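Local structure of BlEst2 (Bacillus licheniformis, 6WPX) at residues S454-T457 / A458-P462; V141-G145 / T146-G150. The protein probably hydrolyses ester bonds as a lipase of the alpha/beta-hydrolase clan, and is seen here in its propeptide form, which has an autoinhibitory C-terminal domain. One frame throughout, in Å; residues are numbered along the deposited sequence.

Contact 1: S454-T457 / A458-P462; sequences SGKT and ADNSP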
ATOM      1  N   SER A 454      -5.620  24.302  -5.355  1.00 25.74           N
ATOM      2  CA  SER A 454      -5.013  25.223  -6.304  1.00 26.32           C
ATOM      3  C   SER A 454      -4.870  26.590  -5.622  1.00 31.80           C
ATOM      4  O   SER A 454      -5.552  26.872  -4.640  1.00 31.67           O
ATOM      5  CB  SER A 454      -5.880  25.363  -7.555  1.00 26.13           C
ATOM      6  OG  SER A 454      -7.173  25.836  -7.214  1.00 38.15           O
ATOM      7  N   GLY A 455      -4.010  27.420  -6.189  1.00 29.31           N
ATOM      8  CA  GLY A 455      -3.750  28.773  -5.727  1.00 30.50           C
ATOM      9  C   GLY A 455      -2.381  29.250  -6.147  1.00 35.50           C
ATOM     10  O   GLY A 455      -1.791  28.734  -7.096  1.00 34.66           O
ATOM     11  N   LYS A 456      -1.857  30.228  -5.419  1.00 34.91           N
ATOM     12  CA  LYS A 456      -0.564  30.831  -5.686  1.00 35.28           C
ATOM     13  C   LYS A 456       0.326  30.681  -4.480  1.00 38.23           C
ATOM     14  O   LYS A 456      -0.179  30.691  -3.356  1.00 38.06           O
ATOM     15  CB  LYS A 456      -0.762  32.325  -5.968  1.00 39.01           C
ATOM     16  CG  LYS A 456      -0.827  32.700  -7.440  1.00 48.85           C
ATOM     17  CD  LYS A 456      -1.267  34.171  -7.618  1.00 58.59           C
ATOM     18  CE  LYS A 456      -0.416  35.170  -6.863  1.00 66.44           C
ATOM     19  NZ  LYS A 456      -0.900  36.567  -7.005  1.00 72.13           N
ATOM     20  N   THR A 457       1.651  30.586  -4.704  1.00 34.90           N
ATOM     21  CA  THR A 457       2.646  30.534  -3.621  1.00 37.05           C
ATOM     22  C   THR A 457       3.007  31.981  -3.206  1.00 45.91           C
ATOM     23  O   THR A 457       2.500  32.930  -3.819  1.00 46.39           O
ATOM     24  CB  THR A 457       3.896  29.716  -4.045  1.00 47.22           C
ATOM     25  OG1 THR A 457       4.659  30.464  -4.996  1.00 51.06           O
ATOM     26  CG2 THR A 457       3.542  28.343  -4.623  1.00 41.34           C
ATOM     27  N   ALA A 458       3.900  32.153  -2.204  1.00 46.22           N
ATOM     28  CA  ALA A 458       4.365  33.474  -1.758  1.00 48.98           C
ATOM     29  C   ALA A 458       5.111  34.266  -2.844  1.00 55.71           C
ATOM     30  O   ALA A 458       5.053  35.495  -2.837  1.00 57.01           O
ATOM     31  CB  ALA A 458       5.241  33.330  -0.529  1.00 50.49           C
ATOM     32  N   ASP A 459       5.787  33.573  -3.774  1.00 51.96           N
ATOM     33  CA  ASP A 459       6.518  34.209  -4.909  1.00 51.78           C
ATOM     34  C   ASP A 459       5.650  34.353  -6.166  1.00 51.68           C
ATOM     35  O   ASP A 459       6.230  34.513  -7.235  1.00 51.72           O
ATOM     36  CB  ASP A 459       7.829  33.510  -5.262  1.00 53.88           C
ATOM     37  CG  ASP A 459       7.680  32.068  -5.719  1.00 62.51           C
ATOM     38  OD1 ASP A 459       6.997  31.828  -6.742  1.00 63.30           O
ATOM     39  OD2 ASP A 459       8.258  31.214  -5.056  1.00 67.11           O
ATOM     40  N   ASN A 460       4.337  34.215  -6.015  1.00 44.92           N
ATOM     41  CA  ASN A 460       3.273  34.379  -7.031  1.00 43.34           C
ATOM     42  C   ASN A 460       3.103  33.248  -8.068  1.00 44.37           C
ATOM     43  O   ASN A 460       2.209  33.345  -8.918  1.00 41.93           O
ATOM     44  CB  ASN A 460       3.399  35.711  -7.772  1.00 46.55           C
ATOM     45  CG  ASN A 460       3.196  36.904  -6.896  1.00 72.33           C
ATOM     46  OD1 ASN A 460       2.145  37.072  -6.273  1.00 69.21           O
ATOM     47  ND2 ASN A 460       4.168  37.800  -6.898  1.00 66.97           N
ATOM     48  N   SER A 461       3.909  32.175  -7.997  1.00 41.04           N
ATOM     49  CA  SER A 461       3.760  31.111  -8.981  1.00 39.26           C
ATOM     50  C   SER A 461       2.553  30.199  -8.652  1.00 40.94           C
ATOM     51  O   SER A 461       2.383  29.826  -7.487  1.00 42.06           O
ATOM     52  CB  SER A 461       5.052  30.309  -9.109  1.00 41.88           C
ATOM     53  OG  SER A 461       5.410  29.707  -7.877  1.00 50.18           O
ATOM     54  N   PRO A 462       1.697  29.847  -9.644  1.00 34.01           N
ATOM     55  CA  PRO A 462       0.585  28.918  -9.361  1.00 31.83           C
ATOM     56  C   PRO A 462       1.079  27.542  -8.876  1.00 31.64           C
ATOM     57  O   PRO A 462       2.205  27.127  -9.181  1.00 30.88           O
ATOM     58  CB  PRO A 462      -0.116  28.775 -10.721  1.00 32.73           C
ATOM     59  CG  PRO A 462       0.333  29.956 -11.523  1.00 38.29           C
ATOM     60  CD  PRO A 462       1.734  30.211 -11.077  1.00 34.79           C
TER
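A beta hairpin with a type I turn and G1 bulge joins strand 445-456 to strand 462-473, closed by Thr-457 against Asn-460 and Ser-461. Thr-457 N gives a hydrogen bond of 3.0 Å to Ser-461 O, while Asn-460 N, rather than Ser-461 N, returns one of 3.1 Å to Thr-457 O. The bulge needs a positive phi at Asn-460 (75°), which asparagine tolerates better than most residues. Beyond the turn, Lys-456 and Pro-462 form an antiparallel non-hydrogen-bonded pair, a place where proline's missing N-H costs this pairing nothing. Here Pro-462 CA makes a C-H...O contact with Gly-455 O at 3.3 Å.

On the buried side, Thr-457 turns its OG1 between its own backbone N and carbonyl carbon (chi1 72°), which sets the methyl CG2 3.4 Å from Ser-461 O. Both branches of the threonine thus meet the closing carbonyl: CG2 packs on Ser-461 O and OG1 adds a weak hydrogen bond to it, 3.4 Å long. Asp-459 OD1 receives Ser-461 OG on its syn side, close to the carboxylate plane, and more weakly Ser-461 N; Ser-461 OG also bonds to Lys-309 N. Toward solvent, Lys-456 and Asn-460 run side by side: the lysine lays CG 3.4 Å from Asn-460 O, bends at chi3 (55°), and brings NZ to within a weak hydrogen bond, 3.2 Å, of Asn-460 OD1.

Contact 2: V141-G145 / T146-G150; sequences VITLG and TPHHG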
ATOM      1  N   VAL A 141       4.188 -15.078  15.467  1.00 13.71           N
ATOM      2  CA  VAL A 141       3.985 -14.547  14.125  1.00 13.09           C
ATOM      3  C   VAL A 141       5.096 -13.549  13.783  1.00 18.33           C
ATOM      4  O   VAL A 141       5.339 -12.597  14.521  1.00 18.64           O
ATOM      5  CB  VAL A 141       2.584 -13.903  13.986  1.00 17.50           C
ATOM      6  CG1 VAL A 141       2.338 -13.386  12.565  1.00 15.52           C
ATOM      7  CG2 VAL A 141       1.485 -14.882  14.399  1.00 19.58           C
ATOM      8  N   ILE A 142       5.704 -13.743  12.609  1.00 16.41           N
ATOM      9  CA  ILE A 142       6.668 -12.833  12.013  1.00 15.14           C
ATOM     10  C   ILE A 142       6.024 -12.324  10.713  1.00 17.23           C
ATOM     11  O   ILE A 142       5.644 -13.107   9.857  1.00 15.51           O
ATOM     12  CB  ILE A 142       8.029 -13.517  11.784  1.00 16.72           C
ATOM     13  CG1 ILE A 142       8.610 -14.040  13.121  1.00 17.74           C
ATOM     14  CG2 ILE A 142       9.004 -12.572  11.015  1.00 14.67           C
ATOM     15  CD1 ILE A 142       9.523 -15.187  12.961  1.00 18.89           C
ATOM     16  N   THR A 143       5.873 -11.018  10.591  1.00 15.33           N
ATOM     17  CA  THR A 143       5.287 -10.420   9.395  1.00 13.16           C
ATOM     18  C   THR A 143       6.390  -9.731   8.593  1.00 16.17           C
ATOM     19  O   THR A 143       7.237  -9.066   9.174  1.00 15.64           O
ATOM     20  CB  THR A 143       4.097  -9.514   9.714  1.00 12.58           C
ATOM     21  OG1 THR A 143       4.543  -8.276  10.265  1.00 15.65           O
ATOM     22  CG2 THR A 143       3.043 -10.189  10.599  1.00 10.65           C
ATOM     23  N   LEU A 144       6.358  -9.898   7.262  1.00 12.10           N
ATOM     24  CA  LEU A 144       7.322  -9.331   6.332  1.00 12.04           C
ATOM     25  C   LEU A 144       6.581  -8.352   5.423  1.00 16.97           C
ATOM     26  O   LEU A 144       5.759  -8.773   4.607  1.00 15.37           O
ATOM     27  CB  LEU A 144       7.966 -10.450   5.468  1.00 11.79           C
ATOM     28  CG  LEU A 144       8.509 -11.720   6.200  1.00 14.51           C
ATOM     29  CD1 LEU A 144       9.053 -12.745   5.196  1.00 13.68           C
ATOM     30  CD2 LEU A 144       9.566 -11.363   7.215  1.00 14.78           C
ATOM     31  N   GLY A 145       6.897  -7.071   5.560  1.00 13.23           N
ATOM     32  CA  GLY A 145       6.288  -6.006   4.764  1.00 12.23           C
ATOM     33  C   GLY A 145       4.785  -6.019   4.785  1.00 16.02           C
ATOM     34  O   GLY A 145       4.142  -5.857   3.742  1.00 16.03           O
ATOM     35  N   THR A 146       4.208  -6.261   5.966  1.00 13.10           N
ATOM     36  CA  THR A 146       2.759  -6.334   6.096  1.00 11.87           C
ATOM     37  C   THR A 146       2.192  -4.945   6.336  1.00 15.23           C
ATOM     38  O   THR A 146       2.574  -4.317   7.320  1.00 15.11           O
ATOM     39  CB  THR A 146       2.337  -7.285   7.238  1.00 15.21           C
ATOM     40  OG1 THR A 146       2.697  -8.629   6.872  1.00 17.25           O
ATOM     41  CG2 THR A 146       0.813  -7.202   7.529  1.00  9.61           C
ATOM     42  N   PRO A 147       1.225  -4.483   5.515  1.00 13.45           N
ATOM     43  CA  PRO A 147       0.607  -3.178   5.802  1.00 14.47           C
ATOM     44  C   PRO A 147      -0.404  -3.276   6.954  1.00 18.89           C
ATOM     45  O   PRO A 147      -1.613  -3.164   6.736  1.00 18.42           O
ATOM     46  CB  PRO A 147      -0.045  -2.792   4.473  1.00 15.02           C
ATOM     47  CG  PRO A 147      -0.391  -4.118   3.819  1.00 17.37           C
ATOM     48  CD  PRO A 147       0.621  -5.129   4.328  1.00 13.88           C
ATOM     49  N   HIS A 148       0.097  -3.454   8.199  1.00 15.48           N
ATOM     50  CA  HIS A 148      -0.775  -3.517   9.385  1.00 15.58           C
ATOM     51  C   HIS A 148      -1.624  -2.235   9.543  1.00 19.78           C
ATOM     52  O   HIS A 148      -2.697  -2.306  10.129  1.00 19.93           O
ATOM     53  CB  HIS A 148       0.041  -3.750  10.660  1.00 15.43           C
ATOM     54  CG  HIS A 148       0.689  -5.102  10.706  1.00 17.22           C
ATOM     55  ND1 HIS A 148      -0.058  -6.259  10.861  1.00 17.94           N
ATOM     56  CD2 HIS A 148       1.999  -5.430  10.614  1.00 17.66           C
ATOM     57  CE1 HIS A 148       0.821  -7.243  10.905  1.00 17.80           C
ATOM     58  NE2 HIS A 148       2.077  -6.789  10.756  1.00 17.46           N
ATOM     59  N   HIS A 149      -1.139  -1.076   9.031  1.00 14.15           N
ATOM     60  CA  HIS A 149      -1.893   0.184   9.122  1.00 15.75           C
ATOM     61  C   HIS A 149      -2.488   0.579   7.758  1.00 19.06           C
ATOM     62  O   HIS A 149      -2.943   1.694   7.581  1.00 18.71           O
ATOM     63  CB  HIS A 149      -1.057   1.330   9.753  1.00 16.30           C
ATOM     64  CG  HIS A 149      -0.567   1.010  11.139  1.00 20.12           C
ATOM     65  ND1 HIS A 149      -1.254   1.415  12.261  1.00 22.61           N
ATOM     66  CD2 HIS A 149       0.487   0.263  11.523  1.00 21.46           C
ATOM     67  CE1 HIS A 149      -0.575   0.953  13.294  1.00 22.69           C
ATOM     68  NE2 HIS A 149       0.472   0.243  12.905  1.00 22.46           N
ATOM     69  N   GLY A 150      -2.482  -0.345   6.816  1.00 15.32           N
ATOM     70  CA  GLY A 150      -3.030  -0.091   5.500  1.00 14.00           C
ATOM     71  C   GLY A 150      -2.034   0.369   4.460  1.00 18.55           C
ATOM     72  O   GLY A 150      -0.882   0.702   4.758  1.00 17.83           O
TER
HETATM   73  O   HOH W   1       5.676  -6.183   8.671  1.00 13.14           O
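Thr-143 OG1 meets His-148 NE2 at 2.9 Å in a hydrogen bond lying in the plane of the imidazole, at its edge; either atom could be the donor. The two side chains approach from opposite directions, and the threonine also brings its methyl CG2 to 3.5 Å from NE2. A second threonine holds the ring from above: Thr-146 CG2 rests over the centre of one face, 3.3 Å from its plane. Edge and face together limit how the imidazole can turn, and an alanine in place of His-148 would probably leave Thr-143 OG1 without this partner and open a gap beneath the Thr-146 methyl.

Water 1 bonds to Thr-143 OG1 and accepts from Thr-146 N at 3.1 Å, bridging the strand end to the loop. Thr-146 points its OG1 the other way, anti to the carbonyl carbon (chi1 -67°), where it bonds to Ser-119 O while lying 3.3 Å from Thr-143 CB.

Farther out, the backbone sets these positions. Gly-145 takes a positive phi of 53°, suited to a residue without a side chain, and Pro-147 centres an inverse gamma turn in which His-148 N bonds to Thr-146 O at 2.8 Å. A type I turn from Pro-147 to Gly-150 follows. This is the exit of a central parallel strand in an alpha/beta-hydrolase sheet, packed beside the turn between strand 113-118 and helix 121-131, where such folds place the nucleophile elbow.

Overall arrangement
Contacts 1 and 2 share no strand or sheet: their centres are 40 Å apart and their nearest atoms about 26 Å. Each follows the chain off the end of a strand. Contact 2 leaves a strand within the mixed sheet of the hydrolase domain and is wholly buried; contact 1 turns directly between neighbouring strands of a C-terminal antiparallel sheet, at the edge of the molecule, and is only partly buried. The chemistry follows. In the interior, a hydroxyl, an imidazole and one water are joined by hydrogen bonds and methyl groups pack against the ring, though Gly-145 O, also buried, finds no partner. At the outer hairpin, backbone bonds close the turn and charged or amide side chains decorate its exposed flank.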